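Local coordinates for protein NAD-dependent aldehyde dehydrogenase (Burkholderia multivorans, PDB 5UJU) that probably catalyses the NAD-dependent oxidation of aldehydes to carboxylic acids, at residues A56-H61 and V141-G146; G78-P83 and G242-L247. All blocks are in the same frame, centred on the assembly; numbering follows the deposited sequence.

Overall arrangement
Both contacts lie in the buried part of one region of the chain, contact 1 about 20 Å and contact 2 about 17 Å from the chain's centre, with about 9 Å between the contact centres. They share no segment but touch directly: Phe-58 packs on Leu-245, Thr-144 on Glu-80, and His-143 is probably hydrogen-bonded to Ser-82. Their chemistry differs. Contact 1 joins two helices through a single pair of rings, so it is small and apolar where it touches. Contact 2 sets a loop against the start of a helix, and is larger and polar, with a buried carboxylate and a bridging water.

Contact 1 of 2, residues A56-H61 and V141-G146; sequences AAFKSH and VMHTTG
Phe-58 and His-143 alone carry this contact, a meeting of two helices of the aldehyde dehydrogenase fold: helix 50-60 near its C-terminal end and the last turns of helix 134-145. The phenyl carbon CZ of Phe-58 approaches CD2 of the His-143 imidazole to 3.5 Å. Beside it, Phe-58 CE2 lies 3.6 Å from the same His-143 CD2. The planes are nearly parallel, at 16°, but the rings have slid apart until they barely overlap, and their centroids are 5.3 Å from each other; the interaction is thus mostly van der Waals contact of a few carbons. Phe-58 CZ also touches the methylene CB of His-143. With CG anti to the backbone N (chi1 164°), the phenyl group spans the gap between helices whose nearest CA atoms, those of Phe-58 and His-143, are 9.7 Å apart.

A second shell surrounds both rings. His-143 ND1 is hydrogen-bonded to Ser-82 OG, which limits rotation of the imidazole, while Phe-58 packs on Tyr-139 and on Leu-245 of helix 245-260. Three residues after the histidine, helix 134-145 gives way to Gly-146, whose phi is positive. The last turn of the helix gathers three donors on one acceptor: Val-141 O takes the backbone N of Thr-144 and of Thr-145 and, from above the carbonyl plane, Thr-145 OG1 at 2.7 Å.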
loop_
_atom_site.group_PDB
_atom_site.type_symbol
_atom_site.label_atom_id
_atom_site.label_comp_id
_atom_site.label_asym_id
_atom_site.label_seq_id
_atom_site.Cartn_x
_atom_site.Cartn_y
_atom_site.Cartn_z
ATOM N N ALA A 56 -4.829 33.203 25.910
ATOM C CA ALA A 56 -4.059 33.115 27.148
ATOM C C ALA A 56 -3.220 31.842 27.190
ATOM O O ALA A 56 -2.060 31.871 27.614
ATOM C CB ALA A 56 -4.989 33.179 28.363
ATOM N N ALA A 57 -3.788 30.715 26.742
ATOM C CA ALA A 57 -3.022 29.468 26.688
ATOM C C ALA A 57 -1.831 29.593 25.747
ATOM O O ALA A 57 -0.740 29.085 26.038
ATOM C CB ALA A 57 -3.919 28.309 26.249
ATOM N N PHE A 58 -2.021 30.252 24.604
ATOM C CA PHE A 58 -0.903 30.453 23.694
ATOM C C PHE A 58 0.197 31.285 24.350
ATOM O O PHE A 58 1.376 30.922 24.296
ATOM C CB PHE A 58 -1.395 31.116 22.400
ATOM C CG PHE A 58 -0.302 31.700 21.575
ATOM C CD1 PHE A 58 0.575 30.874 20.888
ATOM C CD2 PHE A 58 -0.161 33.070 21.454
ATOM C CE1 PHE A 58 1.581 31.409 20.109
ATOM C CE2 PHE A 58 0.842 33.607 20.668
ATOM C CZ PHE A 58 1.709 32.778 20.001
ATOM N N LYS A 59 -0.174 32.420 24.962
ATOM C CA LYS A 59 0.827 33.279 25.599
ATOM C C LYS A 59 1.577 32.565 26.713
ATOM O O LYS A 59 2.729 32.910 26.999
ATOM C CB LYS A 59 0.188 34.548 26.161
ATOM C CG LYS A 59 -0.156 35.606 25.123
ATOM C CD LYS A 59 -1.136 36.614 25.716
ATOM C CE LYS A 59 -1.436 37.778 24.766
ATOM N NZ LYS A 59 -2.349 38.778 25.418
ATOM N N SER A 60 0.943 31.591 27.368
ATOM C CA SER A 60 1.628 30.879 28.443
ATOM C C SER A 60 2.828 30.085 27.937
ATOM O O SER A 60 3.730 29.798 28.724
ATOM C CB SER A 60 0.651 29.955 29.174
ATOM O OG SER A 60 0.515 28.716 28.497
ATOM N N HIS A 61 2.879 29.744 26.643
ATOM C CA HIS A 61 4.033 29.013 26.134
ATOM C C HIS A 61 5.225 29.917 25.859
ATOM O O HIS A 61 6.346 29.413 25.712
ATOM C CB HIS A 61 3.682 28.264 24.843
ATOM C CG HIS A 61 2.502 27.358 24.976
ATOM N ND1 HIS A 61 2.442 26.337 25.901
ATOM C CD2 HIS A 61 1.330 27.325 24.303
ATOM C CE1 HIS A 61 1.283 25.713 25.791
ATOM N NE2 HIS A 61 0.590 26.292 24.823
ATOM N N VAL A 141 -0.480 28.244 15.373
ATOM C CA VAL A 141 -0.285 28.148 13.929
ATOM C C VAL A 141 -0.040 29.533 13.332
ATOM O O VAL A 141 0.866 29.720 12.504
ATOM C CB VAL A 141 -1.499 27.435 13.297
ATOM C CG1 VAL A 141 -1.573 27.666 11.769
ATOM C CG2 VAL A 141 -1.447 25.928 13.635
ATOM N N MET A 142 -0.821 30.524 13.770
ATOM C CA MET A 142 -0.668 31.889 13.282
ATOM C C MET A 142 0.755 32.388 13.490
ATOM O O MET A 142 1.376 32.919 12.564
ATOM C CB MET A 142 -1.671 32.803 13.992
ATOM C CG MET A 142 -1.555 34.284 13.642
ATOM S SD MET A 142 -2.785 35.301 14.483
ATOM C CE MET A 142 -2.202 36.934 14.023
ATOM N N HIS A 143 1.308 32.189 14.688
ATOM C CA HIS A 143 2.617 32.744 14.995
ATOM C C HIS A 143 3.758 31.782 14.717
ATOM O O HIS A 143 4.883 32.028 15.160
ATOM C CB HIS A 143 2.649 33.254 16.437
ATOM C CG HIS A 143 1.811 34.478 16.624
ATOM N ND1 HIS A 143 2.170 35.704 16.106
ATOM C CD2 HIS A 143 0.597 34.654 17.200
ATOM C CE1 HIS A 143 1.237 36.592 16.395
ATOM N NE2 HIS A 143 0.269 35.980 17.055
ATOM N N THR A 144 3.515 30.722 13.960
ATOM C CA THR A 144 4.634 30.007 13.362
ATOM C C THR A 144 4.573 30.000 11.848
ATOM O O THR A 144 5.598 30.211 11.198
ATOM C CB THR A 144 4.723 28.547 13.865
ATOM O OG1 THR A 144 3.464 27.886 13.693
ATOM C CG2 THR A 144 5.110 28.522 15.320
ATOM N N THR A 145 3.391 29.778 11.272
ATOM C CA THR A 145 3.241 29.672 9.824
ATOM C C THR A 145 2.971 31.006 9.149
ATOM O O THR A 145 3.197 31.124 7.941
ATOM C CB THR A 145 2.095 28.721 9.472
ATOM O OG1 THR A 145 0.842 29.344 9.801
ATOM C CG2 THR A 145 2.235 27.418 10.249
ATOM N N GLY A 146 2.467 31.992 9.881
ATOM C CA GLY A 146 2.090 33.263 9.300
ATOM C C GLY A 146 0.679 33.324 8.761
ATOM O O GLY A 146 0.292 34.360 8.191
#

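Contact 2 of 2, residues G78-P83 and G242-L247; sequences GAERSP and GAILPL
Glu-80 reaches from the loop 78-83 to the start of helix 245-260, where one of its carboxylate oxygens receives two successive backbone N-H groups. Ile-244 N lies 2.7 Å from Glu-80 OE2 and Leu-245 N 2.8 Å from that same oxygen. The two bonds are unequal. The one from Leu-245 is the straighter, at 163°, and arrives on the syn side not far from the carboxylate plane; the one from Ile-244 is bent to 131° and comes from well above the plane. Both donors sit over the same face. A negative group placed here would probably interact favourably with the helix dipole.

This is the tight part of the contact. Glu-80 has its CG anti to the carbonyl carbon (chi1 -65°) and is extended beyond it, which brings Glu-80 OE2 to 3.4 Å from Ile-244 CB. The other oxygen, OE1, is held by Tyr-92 OH, so both oxygens of this buried carboxylate are engaged and its rotation is restricted.

The packing is looser around Gly-242, which is partly exposed. There a water bridges the two backbones: it accepts from Arg-81 N at 3.1 Å and donates to Gly-242 O at 2.6 Å. The side chain of Arg-81 starts out away from 242-247 and is exposed; Ala-79 O lies over one face of its guanidinium.

Helix 245-260 follows strand 234-238 and precedes the parallel strand 268-270, a beta-alpha-beta unit of the Rossmann-like coenzyme domain. Leu-245 and Pro-246 pack on Ser-140 of helix 134-145, Pro-246 also touches helix 217-230, and strand 92-93 meets Ile-244 and Leu-245 through Tyr-92.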
loop_
_atom_site.group_PDB
_atom_site.type_symbol
_atom_site.label_atom_id
_atom_site.label_comp_id
_atom_site.label_asym_id
_atom_site.label_seq_id
_atom_site.Cartn_x
_atom_site.Cartn_y
_atom_site.Cartn_z
ATOM N N GLY A 78 14.995 24.846 20.149
ATOM C CA GLY A 78 13.889 25.557 19.534
ATOM C C GLY A 78 14.229 26.982 19.149
ATOM O O GLY A 78 14.663 27.775 19.995
ATOM N N ALA A 79 14.038 27.321 17.876
ATOM C CA ALA A 79 14.332 28.662 17.387
ATOM C C ALA A 79 13.202 29.181 16.524
ATOM O O ALA A 79 13.436 29.833 15.501
ATOM C CB ALA A 79 15.646 28.690 16.609
ATOM N N GLU A 80 11.955 28.905 16.910
ATOM C CA GLU A 80 10.821 29.418 16.147
ATOM C C GLU A 80 10.749 30.942 16.217
ATOM O O GLU A 80 11.017 31.547 17.259
ATOM C CB GLU A 80 9.506 28.844 16.668
ATOM C CG GLU A 80 9.321 27.352 16.507
ATOM C CD GLU A 80 8.246 26.838 17.465
ATOM O OE1 GLU A 80 8.444 26.952 18.694
ATOM O OE2 GLU A 80 7.198 26.350 16.999
ATOM N N ARG A 81 10.357 31.555 15.096
ATOM C CA ARG A 81 10.131 32.992 14.991
ATOM C C ARG A 81 8.758 33.235 14.384
ATOM O O ARG A 81 8.362 32.551 13.441
ATOM C CB ARG A 81 11.204 33.663 14.122
ATOM C CG ARG A 81 12.625 33.289 14.508
ATOM C CD ARG A 81 13.103 34.087 15.717
ATOM N NE ARG A 81 14.436 33.673 16.157
ATOM C CZ ARG A 81 14.680 32.996 17.280
ATOM N NH1 ARG A 81 13.688 32.665 18.100
ATOM N NH2 ARG A 81 15.923 32.656 17.592
ATOM N N SER A 82 8.043 34.211 14.914
ATOM C CA SER A 82 6.714 34.522 14.405
ATOM C C SER A 82 6.812 35.362 13.131
ATOM O O SER A 82 7.469 36.407 13.137
ATOM C CB SER A 82 5.926 35.293 15.445
ATOM O OG SER A 82 4.743 35.820 14.875
ATOM N N PRO A 83 6.164 34.958 12.033
ATOM C CA PRO A 83 6.129 35.842 10.854
ATOM C C PRO A 83 5.477 37.181 11.136
ATOM O O PRO A 83 5.671 38.125 10.360
ATOM C CB PRO A 83 5.339 35.024 9.819
ATOM C CG PRO A 83 5.604 33.591 10.210
ATOM C CD PRO A 83 5.608 33.625 11.731
ATOM N N GLY A 242 10.564 25.352 12.103
ATOM C CA GLY A 242 9.867 26.626 12.121
ATOM C C GLY A 242 8.425 26.574 12.596
ATOM O O GLY A 242 7.798 27.628 12.747
ATOM N N ALA A 243 7.877 25.377 12.847
ATOM C CA ALA A 243 6.475 25.237 13.258
ATOM C C ALA A 243 6.355 24.045 14.206
ATOM O O ALA A 243 5.731 23.037 13.882
ATOM C CB ALA A 243 5.535 25.052 12.066
ATOM N N ILE A 244 6.958 24.163 15.388
ATOM C CA ILE A 244 6.910 23.087 16.383
ATOM C C ILE A 244 5.671 23.187 17.262
ATOM O O ILE A 244 4.982 22.194 17.491
ATOM C CB ILE A 244 8.187 23.097 17.245
ATOM C CG1 ILE A 244 9.431 22.896 16.378
ATOM C CG2 ILE A 244 8.096 22.016 18.351
ATOM C CD1 ILE A 244 10.721 23.343 17.079
ATOM N N LEU A 245 5.384 24.383 17.768
ATOM C CA LEU A 245 4.362 24.559 18.797
ATOM C C LEU A 245 3.029 23.906 18.466
ATOM O O LEU A 245 2.460 23.253 19.359
ATOM C CB LEU A 245 4.170 26.054 19.099
ATOM C CG LEU A 245 3.273 26.318 20.322
ATOM C CD1 LEU A 245 3.849 25.608 21.566
ATOM C CD2 LEU A 245 3.060 27.807 20.612
ATOM N N PRO A 246 2.467 24.039 17.250
ATOM C CA PRO A 246 1.181 23.368 16.983
ATOM C C PRO A 246 1.232 21.865 17.185
ATOM O O PRO A 246 0.250 21.287 17.666
ATOM C CB PRO A 246 0.875 23.743 15.512
ATOM C CG PRO A 246 1.611 25.009 15.293
ATOM C CD PRO A 246 2.873 24.892 16.110
ATOM N N LEU A 247 2.337 21.207 16.813
ATOM C CA LEU A 247 2.431 19.773 17.032
ATOM C C LEU A 247 2.858 19.429 18.455
ATOM O O LEU A 247 2.524 18.349 18.939
ATOM C CB LEU A 247 3.389 19.146 16.027
ATOM C CG LEU A 247 2.756 19.134 14.626
ATOM C CD1 LEU A 247 3.814 18.843 13.578
ATOM C CD2 LEU A 247 1.601 18.116 14.551
HETATM O O HOH W 1 9.081 29.904 12.798
#